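Local coordinates for extracellular solute-binding protein family 5 (PDB 4ONY), which probably serves as the periplasmic binding protein of an ABC transporter, capturing peptides or related solutes for import into the cell, at residues S100-K105 with D234-D239; V115-N120 with L184-M189; L331-D336 with H393-D398; W339-S342 with Q348-R351; G487-S492 with W500-S505. All coordinates share one frame; numbering follows the deposited sequence.

Interaction 1 of 5, residues S100-K105 with D234-D239; sequences SLLAEK and DYWGKD
W236 places its CG between its own backbone N and carbonyl carbon (chi1 78°), while L102 keeps its CG beside the backbone N (chi1 -75°); together these torsions carry the indole and the leucine tip into contact. W236 is the second residue of a type I beta turn, Y235 to K238, and the turn docks on an irregular part of strand 97-108. The contact thereby joins the loop between strands 226-231 and 251-257 of the mixed sheet to a strand of the antiparallel sheet. L102 meets the indole at about a right angle, its CD2 lying 3.6 Å from W236 CZ2. A flat, broad residue suits this place because it can touch two neighbours at once: W236 CH2 also comes within 3.3 Å of L101 O, which lies at the ring edge, near its plane. The indole nitrogen is satisfied by Q85, whose amide also bonds to Y235 OH along with Q243. L101 CD1 reaches the same hydroxyl at 4.2 Å, an apolar branch beside a polar group already engaged. Since G237 carries no side chain, the turn folds closely over the tyrosine, with G237 N above the ring centre. Against strand 114-119, E104 and K105 both face T118 in a classic beta bulge. Nearby, S100 OG donates to E104 O at 2.8 Å, approaching from above the carbonyl plane, 57° out of it.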
# COMPACT_ATOMS: atom_id res chain seq x y z
N SER A 100 -4.71 -5.63 -21.44
CA SER A 100 -4.37 -4.74 -22.56
C SER A 100 -4.81 -3.28 -22.33
O SER A 100 -5.87 -3.01 -21.76
CB SER A 100 -4.98 -5.27 -23.85
OG SER A 100 -4.42 -6.55 -24.15
N LEU A 101 -3.95 -2.34 -22.67
CA LEU A 101 -4.35 -0.89 -22.72
C LEU A 101 -3.66 -0.32 -23.96
O LEU A 101 -4.04 -0.72 -25.08
CB LEU A 101 -4.00 -0.17 -21.43
CG LEU A 101 -4.53 1.26 -21.28
CD1 LEU A 101 -6.05 1.25 -21.31
CD2 LEU A 101 -3.98 1.92 -20.00
N LEU A 102 -2.59 0.46 -23.81
CA LEU A 102 -1.91 0.95 -25.03
C LEU A 102 -1.35 -0.21 -25.86
O LEU A 102 -1.37 -0.16 -27.11
CB LEU A 102 -0.82 1.98 -24.71
CG LEU A 102 -1.29 3.39 -24.32
CD1 LEU A 102 -0.14 4.22 -23.80
CD2 LEU A 102 -1.91 4.11 -25.50
N ALA A 103 -0.83 -1.22 -25.17
CA ALA A 103 -0.44 -2.46 -25.82
C ALA A 103 -1.66 -3.37 -25.98
O ALA A 103 -2.30 -3.74 -25.00
CB ALA A 103 0.64 -3.15 -25.01
N GLU A 104 -2.01 -3.67 -27.22
CA GLU A 104 -3.14 -4.55 -27.50
C GLU A 104 -2.77 -6.00 -27.22
O GLU A 104 -3.60 -6.77 -26.80
CB GLU A 104 -3.59 -4.40 -28.96
CG GLU A 104 -4.89 -5.13 -29.28
CD GLU A 104 -5.38 -4.86 -30.71
OE1 GLU A 104 -4.66 -4.27 -31.53
OE2 GLU A 104 -6.52 -5.24 -31.00
N LYS A 105 -1.51 -6.35 -27.49
CA LYS A 105 -1.00 -7.69 -27.32
C LYS A 105 0.36 -7.68 -26.65
O LYS A 105 1.11 -6.74 -26.77
CB LYS A 105 -0.88 -8.39 -28.68
CG LYS A 105 -2.18 -8.56 -29.43
CD LYS A 105 -2.99 -9.69 -28.79
CE LYS A 105 -4.50 -9.40 -28.63
NZ LYS A 105 -5.23 -9.69 -29.91
N ASP A 234 -13.42 12.03 -27.68
CA ASP A 234 -12.78 11.19 -28.69
C ASP A 234 -11.70 10.28 -28.12
O ASP A 234 -10.85 9.79 -28.87
CB ASP A 234 -12.13 12.07 -29.77
CG ASP A 234 -12.03 11.39 -31.11
OD1 ASP A 234 -12.85 10.53 -31.48
OD2 ASP A 234 -11.09 11.73 -31.85
N TYR A 235 -11.71 10.07 -26.80
CA TYR A 235 -10.76 9.17 -26.13
C TYR A 235 -10.63 7.85 -26.94
O TYR A 235 -11.60 7.18 -27.18
CB TYR A 235 -11.21 8.89 -24.71
CG TYR A 235 -10.45 7.78 -24.02
CD1 TYR A 235 -9.08 7.78 -23.98
CD2 TYR A 235 -11.12 6.72 -23.44
CE1 TYR A 235 -8.37 6.75 -23.38
CE2 TYR A 235 -10.41 5.70 -22.80
CZ TYR A 235 -9.05 5.72 -22.79
OH TYR A 235 -8.37 4.70 -22.19
N TRP A 236 -9.42 7.53 -27.36
CA TRP A 236 -9.15 6.41 -28.23
C TRP A 236 -9.57 5.05 -27.63
O TRP A 236 -9.93 4.14 -28.36
CB TRP A 236 -7.62 6.35 -28.54
CG TRP A 236 -6.84 5.77 -27.39
CD1 TRP A 236 -6.29 6.46 -26.34
CD2 TRP A 236 -6.53 4.39 -27.17
NE1 TRP A 236 -5.68 5.58 -25.47
CE2 TRP A 236 -5.81 4.31 -25.95
CE3 TRP A 236 -6.81 3.21 -27.88
CZ2 TRP A 236 -5.35 3.09 -25.42
CZ3 TRP A 236 -6.36 1.99 -27.38
CH2 TRP A 236 -5.64 1.93 -26.16
N GLY A 237 -9.51 4.93 -26.29
CA GLY A 237 -9.72 3.66 -25.62
C GLY A 237 -11.13 3.37 -25.18
O GLY A 237 -11.38 2.40 -24.47
N LYS A 238 -12.05 4.22 -25.56
CA LYS A 238 -13.42 4.17 -25.02
C LYS A 238 -14.08 2.80 -25.21
O LYS A 238 -14.92 2.45 -24.44
CB LYS A 238 -14.30 5.28 -25.62
CG LYS A 238 -14.64 5.00 -27.05
CD LYS A 238 -15.09 6.19 -27.87
CE LYS A 238 -15.50 7.40 -27.04
NZ LYS A 238 -16.13 8.32 -28.03
N ASP A 239 -13.74 2.05 -26.25
CA ASP A 239 -14.43 0.78 -26.51
C ASP A 239 -13.63 -0.45 -26.11
O ASP A 239 -14.05 -1.56 -26.37
CB ASP A 239 -14.77 0.65 -28.00
CG ASP A 239 -15.72 1.72 -28.47
OD1 ASP A 239 -16.68 2.06 -27.77
OD2 ASP A 239 -15.51 2.25 -29.54

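Interaction 2 of 5, residues V115-N120 with L184-M189; sequences VEFTLN and LIAGSM
The backbones of strand 114-119 and the end of helix 181-187 come nearest at F117 and A186, whose CA atoms lie 8.6 Å apart, a spacing that an aromatic side chain can bridge. The helix is in its final turn here: S188 N bonds to L184 O at 2.8 Å, and S188 itself has left helical geometry. F117 supplies the bridge. With its CG anti to the carbonyl carbon (chi1 -59°), the ring projects from the strand toward the helix and meets two consecutive residues. A186 CB sits 3.8 Å from both F117 CZ and F117 CE1, straddling one ring bond, while I185 CG2 stands 3.9 Å from F117 CE2. A small alanine lets the ring tip come close to the helix backbone, as F117 CZ to A186 CA at 4.0 Å records. In I185 the branch at CB divides the work: CG2, anti to the backbone N, touches the phenyl group, whereas the end of the CG1 arm leads away from the strand. All three residues are buried, and their contact is wholly apolar. This is helix-on-sheet packing: the last turn of helix 181-187 lies on one face of the antiparallel sheet that holds strands 97-108, 114-119 and 168-173. Around the contact, F117 also rests on A103 and V106 of strand 97-108, A186 reaches L98 of that strand, and I185 packs on F171 and F173 of strand 168-173 and on Y140 of helix 133-146.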
# COMPACT_ATOMS: atom_id res chain seq x y z
N VAL A 115 10.37 -9.11 -23.28
CA VAL A 115 8.93 -8.93 -23.41
C VAL A 115 8.68 -8.08 -24.64
O VAL A 115 9.45 -7.18 -24.95
CB VAL A 115 8.28 -8.33 -22.13
CG1 VAL A 115 8.80 -6.93 -21.86
CG2 VAL A 115 6.75 -8.29 -22.23
N GLU A 116 7.62 -8.39 -25.37
CA GLU A 116 7.31 -7.67 -26.59
C GLU A 116 5.83 -7.24 -26.60
O GLU A 116 4.96 -8.03 -26.29
CB GLU A 116 7.66 -8.52 -27.82
CG GLU A 116 7.31 -7.86 -29.17
CD GLU A 116 7.93 -8.60 -30.38
OE1 GLU A 116 8.60 -9.62 -30.19
OE2 GLU A 116 7.82 -8.14 -31.52
N PHE A 117 5.58 -5.98 -26.93
CA PHE A 117 4.25 -5.37 -26.91
C PHE A 117 3.90 -4.96 -28.30
O PHE A 117 4.78 -4.44 -29.03
CB PHE A 117 4.26 -4.12 -26.03
CG PHE A 117 4.66 -4.38 -24.61
CD1 PHE A 117 3.73 -4.85 -23.68
CD2 PHE A 117 5.96 -4.15 -24.19
CE1 PHE A 117 4.10 -5.09 -22.35
CE2 PHE A 117 6.33 -4.41 -22.89
CZ PHE A 117 5.40 -4.87 -21.96
N THR A 118 2.66 -5.15 -28.67
CA THR A 118 2.16 -4.63 -29.93
C THR A 118 1.08 -3.63 -29.59
O THR A 118 0.12 -3.96 -28.90
CB THR A 118 1.64 -5.76 -30.82
OG1 THR A 118 2.66 -6.74 -30.95
CG2 THR A 118 1.21 -5.26 -32.21
N LEU A 119 1.29 -2.39 -30.04
CA LEU A 119 0.39 -1.29 -29.74
C LEU A 119 -0.91 -1.43 -30.52
O LEU A 119 -0.95 -1.97 -31.62
CB LEU A 119 1.02 0.05 -30.09
CG LEU A 119 2.37 0.36 -29.43
CD1 LEU A 119 2.92 1.71 -29.91
CD2 LEU A 119 2.19 0.36 -27.93
N ASN A 120 -1.98 -0.94 -29.91
CA ASN A 120 -3.28 -0.90 -30.52
C ASN A 120 -3.28 0.16 -31.63
O ASN A 120 -2.88 1.30 -31.39
CB ASN A 120 -4.30 -0.54 -29.44
CG ASN A 120 -5.72 -0.71 -29.92
OD1 ASN A 120 -6.11 -0.17 -30.99
ND2 ASN A 120 -6.52 -1.43 -29.15
N LEU A 184 6.96 -4.19 -14.44
CA LEU A 184 7.16 -2.77 -14.17
C LEU A 184 7.23 -2.00 -15.49
O LEU A 184 6.76 -0.87 -15.59
CB LEU A 184 8.44 -2.56 -13.36
CG LEU A 184 8.52 -3.30 -12.02
CD1 LEU A 184 9.80 -2.98 -11.26
CD2 LEU A 184 7.32 -2.91 -11.16
N ILE A 185 7.79 -2.64 -16.53
CA ILE A 185 7.79 -2.08 -17.87
C ILE A 185 6.33 -1.94 -18.36
O ILE A 185 5.91 -0.87 -18.88
CB ILE A 185 8.62 -2.95 -18.85
CG1 ILE A 185 10.09 -3.02 -18.45
CG2 ILE A 185 8.50 -2.43 -20.27
CD1 ILE A 185 10.85 -1.70 -18.52
N ALA A 186 5.56 -3.00 -18.14
CA ALA A 186 4.17 -3.07 -18.64
C ALA A 186 3.21 -2.15 -17.89
O ALA A 186 2.37 -1.47 -18.52
CB ALA A 186 3.67 -4.52 -18.60
N GLY A 187 3.37 -2.07 -16.58
CA GLY A 187 2.42 -1.33 -15.72
C GLY A 187 2.95 -0.21 -14.84
O GLY A 187 2.16 0.42 -14.16
N SER A 188 4.26 0.03 -14.81
CA SER A 188 4.79 1.10 -13.96
C SER A 188 5.70 2.06 -14.72
O SER A 188 6.65 2.60 -14.16
CB SER A 188 5.56 0.54 -12.74
OG SER A 188 4.75 -0.42 -12.07
N MET A 189 5.39 2.26 -15.99
CA MET A 189 6.02 3.30 -16.77
C MET A 189 4.95 3.91 -17.66
O MET A 189 4.11 3.20 -18.20
CB MET A 189 7.14 2.74 -17.66
CG MET A 189 8.43 2.39 -16.93
SD MET A 189 9.21 3.88 -16.23
CE MET A 189 10.39 4.24 -17.52

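Interaction 3 of 5, residues L331-D336 with H393-D398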
# COMPACT_ATOMS: atom_id res chain seq x y z
N LEU A 331 6.26 -8.87 26.86
CA LEU A 331 5.81 -7.46 26.85
C LEU A 331 4.67 -7.22 25.86
O LEU A 331 3.80 -6.41 26.12
CB LEU A 331 6.96 -6.51 26.54
CG LEU A 331 8.08 -6.55 27.60
CD1 LEU A 331 9.21 -5.61 27.21
CD2 LEU A 331 7.71 -6.35 29.04
N GLY A 332 4.71 -7.91 24.73
CA GLY A 332 3.61 -7.95 23.78
C GLY A 332 2.28 -8.38 24.38
O GLY A 332 1.24 -7.88 23.96
N LEU A 333 2.29 -9.29 25.35
CA LEU A 333 1.02 -9.79 25.90
C LEU A 333 0.31 -8.71 26.71
O LEU A 333 -0.90 -8.81 26.95
CB LEU A 333 1.29 -11.00 26.81
CG LEU A 333 1.90 -12.22 26.17
CD1 LEU A 333 2.36 -13.20 27.24
CD2 LEU A 333 0.93 -12.88 25.19
N LEU A 334 1.04 -7.67 27.14
CA LEU A 334 0.50 -6.70 28.08
C LEU A 334 -0.33 -5.56 27.48
O LEU A 334 -1.06 -4.86 28.21
CB LEU A 334 1.61 -6.13 28.94
CG LEU A 334 2.33 -7.18 29.77
CD1 LEU A 334 3.49 -6.54 30.45
CD2 LEU A 334 1.38 -7.77 30.82
N PHE A 335 -0.24 -5.36 26.16
CA PHE A 335 -1.07 -4.37 25.53
C PHE A 335 -2.56 -4.80 25.58
O PHE A 335 -2.91 -5.90 25.15
CB PHE A 335 -0.66 -4.09 24.12
CG PHE A 335 -1.58 -3.08 23.46
CD1 PHE A 335 -1.59 -1.77 23.88
CD2 PHE A 335 -2.47 -3.46 22.46
CE1 PHE A 335 -2.45 -0.85 23.34
CE2 PHE A 335 -3.32 -2.54 21.90
CZ PHE A 335 -3.32 -1.24 22.34
N ASP A 336 -3.41 -3.95 26.16
CA ASP A 336 -4.85 -4.24 26.30
C ASP A 336 -5.62 -3.55 25.20
O ASP A 336 -6.04 -2.41 25.33
CB ASP A 336 -5.37 -3.86 27.68
CG ASP A 336 -6.79 -4.35 27.92
OD1 ASP A 336 -7.51 -4.64 26.93
OD2 ASP A 336 -7.18 -4.42 29.12
N HIS A 393 -3.11 -16.33 18.70
CA HIS A 393 -3.66 -14.99 18.55
C HIS A 393 -3.15 -14.14 19.71
O HIS A 393 -2.85 -14.66 20.80
CB HIS A 393 -5.21 -15.00 18.57
CG HIS A 393 -5.78 -16.01 17.64
ND1 HIS A 393 -5.96 -15.76 16.29
CD2 HIS A 393 -6.11 -17.31 17.83
CE1 HIS A 393 -6.42 -16.85 15.71
NE2 HIS A 393 -6.50 -17.81 16.62
N PRO A 394 -3.04 -12.83 19.48
CA PRO A 394 -2.75 -11.97 20.58
C PRO A 394 -3.85 -12.14 21.66
O PRO A 394 -4.98 -12.45 21.31
CB PRO A 394 -2.84 -10.58 19.97
CG PRO A 394 -2.72 -10.76 18.51
CD PRO A 394 -3.33 -12.09 18.25
N PRO A 395 -3.52 -11.90 22.93
CA PRO A 395 -4.54 -11.93 23.98
C PRO A 395 -5.76 -11.06 23.72
O PRO A 395 -5.62 -9.92 23.24
CB PRO A 395 -3.81 -11.36 25.22
CG PRO A 395 -2.39 -11.37 24.89
CD PRO A 395 -2.23 -11.38 23.41
N VAL A 396 -6.93 -11.59 24.06
CA VAL A 396 -8.17 -10.82 24.11
C VAL A 396 -8.50 -10.67 25.60
O VAL A 396 -8.67 -11.66 26.29
CB VAL A 396 -9.30 -11.55 23.36
CG1 VAL A 396 -10.66 -10.85 23.53
CG2 VAL A 396 -8.95 -11.73 21.86
N THR A 397 -8.53 -9.45 26.10
CA THR A 397 -8.79 -9.24 27.53
C THR A 397 -10.28 -9.07 27.78
O THR A 397 -11.07 -9.05 26.85
CB THR A 397 -8.14 -7.95 28.05
OG1 THR A 397 -8.78 -6.82 27.46
CG2 THR A 397 -6.65 -7.93 27.72
N ASP A 398 -10.63 -8.88 29.05
CA ASP A 398 -11.97 -8.55 29.45
C ASP A 398 -12.28 -7.06 29.23
O ASP A 398 -13.33 -6.61 29.61
CB ASP A 398 -12.22 -8.94 30.93
CG ASP A 398 -11.26 -8.23 31.92
OD1 ASP A 398 -10.49 -7.31 31.51
OD2 ASP A 398 -11.26 -8.60 33.12
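L333 and P395 meet at about a right angle, the leucine's branched tip set across the pyrrolidine ring. L333 CD2 lies 3.7 Å from P395 CG and 3.9 Å from P395 CD, and the same P395 CG stands 3.6 Å from L333 O. Proline suits this spot: its compact, rigid ring offers an apolar surface to both the leucine methyl and a backbone carbonyl. One step along, D336 and T397 form the polar half of the contact. T397 OG1 donates to D336 OD1 at 2.6 Å, approaching from above the carboxylate plane, 41° out of it. While the hydroxyl makes the bond, the methyl T397 CG2 rests beside the carboxylate, 3.5 Å from D336 OD1. The aspartate CG is anti to the backbone N (chi1 -171°), which turns the carboxylate toward the 393-398 loop. T397 OG1 is itself engaged by G399 N, so the hydroxyl links the carboxylate to the next bend of the loop. D336 OD1 also accepts from W339 N, and D336 OD2 takes a weak bond from G401 N. This is the N-cap motif: an aspartate caps the start of helix 337-344 while tying down a neighbouring loop.

Interaction 4 of 5, residues W339-S342 with Q348-R351; sequences WANS and QYRR
N341 grips the backbone of Y349 with both ends of its side-chain amide. Y349 N donates to N341 OD1 at 3.0 Å with an N-H...O angle of 147°, in the carbonyl plane and on a lone pair. In return N341 ND2 reaches Y349 O at 2.8 Å, a weak bond because it is bent to 126°. Asparagine fits here since its amide presents an acceptor and a donor together, as a peptide group does, and so can answer the N-H and C=O of a single residue. Its CG lies anti to the backbone N (chi1 -159°), extending the amide from the helix toward the 348-351 segment. The same OD1 stands 3.5 Å from Y349 CB, near the ring plane at its edge. Next outward, R350 folds back on the carbonyl used by N341: R350 NE donates to Y349 O at 3.2 Å, from above the carbonyl plane, and R350 NH1 adds a weak bond at 3.3 Å to Y349 O. Three side-chain nitrogens thus gather on one oxygen. Farther out, the tyrosine ring packs edge-to-face with F345 and meets Y561, R350 pairs through its backbone with H562, and R351 NH2 bonds to P559 O. The whole is a helix-loop-strand connection, in which an asparagine of helix 337-344 fixes the chain just as it enters edge strand 350-351 of the mixed sheet.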
# COMPACT_ATOMS: atom_id res chain seq x y z
N TRP A 339 -9.55 -2.77 26.00
CA TRP A 339 -9.73 -1.53 26.73
C TRP A 339 -9.60 -0.31 25.82
O TRP A 339 -10.42 0.63 25.85
CB TRP A 339 -8.76 -1.40 27.91
CG TRP A 339 -9.04 -0.15 28.72
CD1 TRP A 339 -9.91 -0.05 29.79
CD2 TRP A 339 -8.52 1.17 28.51
NE1 TRP A 339 -9.96 1.25 30.26
CE2 TRP A 339 -9.12 2.02 29.50
CE3 TRP A 339 -7.64 1.74 27.59
CZ2 TRP A 339 -8.85 3.41 29.56
CZ3 TRP A 339 -7.36 3.13 27.65
CH2 TRP A 339 -7.97 3.94 28.63
N ALA A 340 -8.53 -0.28 25.01
CA ALA A 340 -8.24 0.86 24.18
C ALA A 340 -9.35 1.07 23.14
O ALA A 340 -9.81 2.21 22.87
CB ALA A 340 -6.90 0.70 23.49
N ASN A 341 -9.82 -0.02 22.57
CA ASN A 341 -10.81 0.11 21.51
C ASN A 341 -12.06 0.74 22.12
O ASN A 341 -12.66 1.70 21.58
CB ASN A 341 -11.12 -1.27 20.90
CG ASN A 341 -11.73 -1.18 19.50
OD1 ASN A 341 -11.67 -0.15 18.84
ND2 ASN A 341 -12.37 -2.25 19.07
N SER A 342 -12.45 0.20 23.25
CA SER A 342 -13.69 0.59 23.88
C SER A 342 -13.65 2.03 24.37
O SER A 342 -14.60 2.79 24.16
CB SER A 342 -13.98 -0.36 25.05
OG SER A 342 -15.18 0.04 25.64
N GLN A 348 -14.34 0.97 17.12
CA GLN A 348 -14.33 0.87 15.64
C GLN A 348 -13.22 0.05 15.06
O GLN A 348 -13.34 -0.42 13.90
CB GLN A 348 -14.21 2.25 14.99
CG GLN A 348 -15.37 3.16 15.26
CD GLN A 348 -16.66 2.58 14.73
OE1 GLN A 348 -16.77 2.23 13.58
NE2 GLN A 348 -17.59 2.37 15.62
N TYR A 349 -12.15 -0.16 15.83
CA TYR A 349 -11.02 -0.90 15.32
C TYR A 349 -11.16 -2.42 15.55
O TYR A 349 -11.99 -2.89 16.33
CB TYR A 349 -9.71 -0.42 15.95
CG TYR A 349 -9.16 0.90 15.49
CD1 TYR A 349 -8.73 1.08 14.21
CD2 TYR A 349 -9.02 1.95 16.37
CE1 TYR A 349 -8.21 2.28 13.77
CE2 TYR A 349 -8.49 3.15 15.96
CZ TYR A 349 -8.09 3.30 14.66
OH TYR A 349 -7.57 4.47 14.27
N ARG A 350 -10.35 -3.16 14.82
CA ARG A 350 -10.18 -4.57 15.00
C ARG A 350 -8.71 -4.81 15.21
O ARG A 350 -7.84 -4.14 14.61
CB ARG A 350 -10.68 -5.37 13.77
CG ARG A 350 -11.59 -6.57 14.10
CD ARG A 350 -13.14 -6.32 14.03
NE ARG A 350 -13.61 -5.17 14.84
CZ ARG A 350 -14.88 -4.75 15.00
NH1 ARG A 350 -15.14 -3.66 15.71
NH2 ARG A 350 -15.90 -5.39 14.43
N ARG A 351 -8.41 -5.82 16.01
CA ARG A 351 -7.04 -6.14 16.35
C ARG A 351 -6.27 -6.63 15.12
O ARG A 351 -6.77 -7.47 14.38
CB ARG A 351 -6.98 -7.25 17.42
CG ARG A 351 -5.57 -7.45 18.00
CD ARG A 351 -5.12 -6.29 18.88
NE ARG A 351 -3.68 -6.30 19.18
CZ ARG A 351 -3.10 -6.82 20.29
NH1 ARG A 351 -3.81 -7.40 21.24
NH2 ARG A 351 -1.79 -6.72 20.44

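Interaction 5 of 5, residues G487-S492 with W500-S505; sequences GALASS and WLRWGS
R502 reaches from helix 499-503 to the carbonyl of A490, the residue after L489. Its CB lies over one face of the neighbouring W503 indole, 3.5 Å above the plane and offset toward the rim. CG stands anti to the carbonyl carbon (chi1 -66°), and from there the chain runs extended to NE. R502 CD passes L489 CD2 at 4.0 Å, and that methyl also lies over one face of the guanidinium. At the tip, R502 NH2 donates to A490 O at 2.8 Å with an N-H...O angle of 162°, the oxygen lying at the guanidinium edge, in its plane. R502 NH1 adds a weak bond to A490 O at 3.4 Å. Arginine suits the place by its length: its CD passes the leucine while its flat end holds a backbone oxygen. L489 is shared, for its other methyl, CD1, touches W503 CZ2 at 3.6 Å. The indole also meets F355 edge-to-face and packs on V524 of helix 522-533, whereas L489 pairs through its backbone with M310 of strand 310-315, so the short helix 499-503 is held between the mixed sheet and helix 522-533.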
# COMPACT_ATOMS: atom_id res chain seq x y z
N GLY A 487 5.51 1.90 14.59
CA GLY A 487 5.91 1.69 13.19
C GLY A 487 4.74 1.25 12.33
O GLY A 487 3.83 0.58 12.81
N ALA A 488 4.77 1.65 11.08
CA ALA A 488 3.74 1.32 10.09
C ALA A 488 4.41 0.61 8.90
O ALA A 488 5.58 0.86 8.61
CB ALA A 488 3.07 2.59 9.60
N LEU A 489 3.72 -0.30 8.24
CA LEU A 489 4.23 -0.89 6.99
C LEU A 489 3.20 -0.77 5.91
O LEU A 489 2.03 -1.04 6.16
CB LEU A 489 4.52 -2.38 7.18
CG LEU A 489 5.60 -2.72 8.18
CD1 LEU A 489 5.54 -4.20 8.44
CD2 LEU A 489 6.98 -2.32 7.67
N ALA A 490 3.63 -0.44 4.70
CA ALA A 490 2.73 -0.38 3.53
C ALA A 490 2.65 -1.78 2.93
O ALA A 490 3.64 -2.27 2.36
CB ALA A 490 3.26 0.59 2.51
N SER A 491 1.53 -2.45 3.14
CA SER A 491 1.42 -3.87 2.83
C SER A 491 0.82 -4.02 1.47
O SER A 491 0.13 -3.12 0.99
CB SER A 491 0.54 -4.57 3.87
OG SER A 491 -0.79 -4.05 3.77
N SER A 492 1.03 -5.19 0.87
CA SER A 492 0.34 -5.48 -0.37
C SER A 492 0.21 -6.98 -0.58
O SER A 492 0.75 -7.79 0.17
CB SER A 492 1.04 -4.85 -1.56
OG SER A 492 2.06 -5.69 -2.11
N TRP A 500 13.54 -7.03 1.62
CA TRP A 500 14.91 -7.01 2.07
C TRP A 500 15.25 -5.82 2.96
O TRP A 500 16.01 -5.96 3.89
CB TRP A 500 15.91 -7.03 0.89
CG TRP A 500 15.96 -8.32 0.12
CD1 TRP A 500 15.68 -8.49 -1.21
CD2 TRP A 500 16.32 -9.61 0.62
NE1 TRP A 500 15.80 -9.81 -1.54
CE2 TRP A 500 16.24 -10.51 -0.44
CE3 TRP A 500 16.72 -10.08 1.89
CZ2 TRP A 500 16.56 -11.88 -0.30
CZ3 TRP A 500 17.02 -11.45 2.04
CH2 TRP A 500 16.94 -12.33 0.94
N LEU A 501 14.74 -4.63 2.65
CA LEU A 501 15.10 -3.44 3.42
C LEU A 501 14.25 -3.28 4.67
O LEU A 501 14.60 -2.48 5.56
CB LEU A 501 15.09 -2.18 2.55
CG LEU A 501 16.38 -2.04 1.72
CD1 LEU A 501 16.22 -1.01 0.61
CD2 LEU A 501 17.60 -1.67 2.58
N ARG A 502 13.20 -4.07 4.78
CA ARG A 502 12.40 -4.11 5.99
C ARG A 502 12.90 -5.11 6.99
O ARG A 502 12.84 -4.85 8.20
CB ARG A 502 10.98 -4.53 5.68
CG ARG A 502 10.23 -3.55 4.86
CD ARG A 502 8.81 -4.04 4.59
NE ARG A 502 8.14 -3.06 3.74
CZ ARG A 502 6.87 -3.13 3.37
NH1 ARG A 502 6.13 -4.14 3.75
NH2 ARG A 502 6.38 -2.19 2.59
N TRP A 503 13.27 -6.30 6.50
CA TRP A 503 13.50 -7.47 7.36
C TRP A 503 14.83 -8.22 7.13
O TRP A 503 15.19 -9.08 7.94
CB TRP A 503 12.38 -8.50 7.12
CG TRP A 503 11.00 -7.98 7.24
CD1 TRP A 503 10.07 -7.89 6.25
CD2 TRP A 503 10.36 -7.53 8.44
NE1 TRP A 503 8.87 -7.39 6.78
CE2 TRP A 503 9.03 -7.19 8.11
CE3 TRP A 503 10.78 -7.41 9.76
CZ2 TRP A 503 8.12 -6.70 9.05
CZ3 TRP A 503 9.86 -6.95 10.73
CH2 TRP A 503 8.55 -6.60 10.35
N GLY A 504 15.54 -7.90 6.04
CA GLY A 504 16.70 -8.63 5.65
C GLY A 504 17.85 -8.41 6.60
O GLY A 504 18.04 -7.30 7.13
N SER A 505 18.65 -9.44 6.81
CA SER A 505 19.67 -9.34 7.85
C SER A 505 20.75 -8.29 7.51
O SER A 505 21.17 -7.56 8.39
CB SER A 505 20.25 -10.73 8.17
OG SER A 505 20.88 -11.20 7.01

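Interactions 1 and 2 lie on the opposite side of the chain's centre from interactions 3 and 4 in this bilobed binding protein, with interaction 5 nearer the middle. Interactions 1 and 2, centres 13 Å apart, share neighbouring strands of one sheet, joined by E104 N to T118 O at 2.7 Å, probably a hydrogen bond. Interactions 3 and 4, centres 12 Å apart, meet where P394 CB lies 3.6 Å from R351 NH1. Interaction 5 reaches the same sheet as interaction 4, yet comes within about 11 Å of interaction 2, nearest atoms. The bound 1-ethoxy-2-(2-ethoxyethoxy)ethane is lined by Q222, Q225, R226, Y256 and Y257, on or beside mixed-sheet strands, two of which flank the loop of interaction 1.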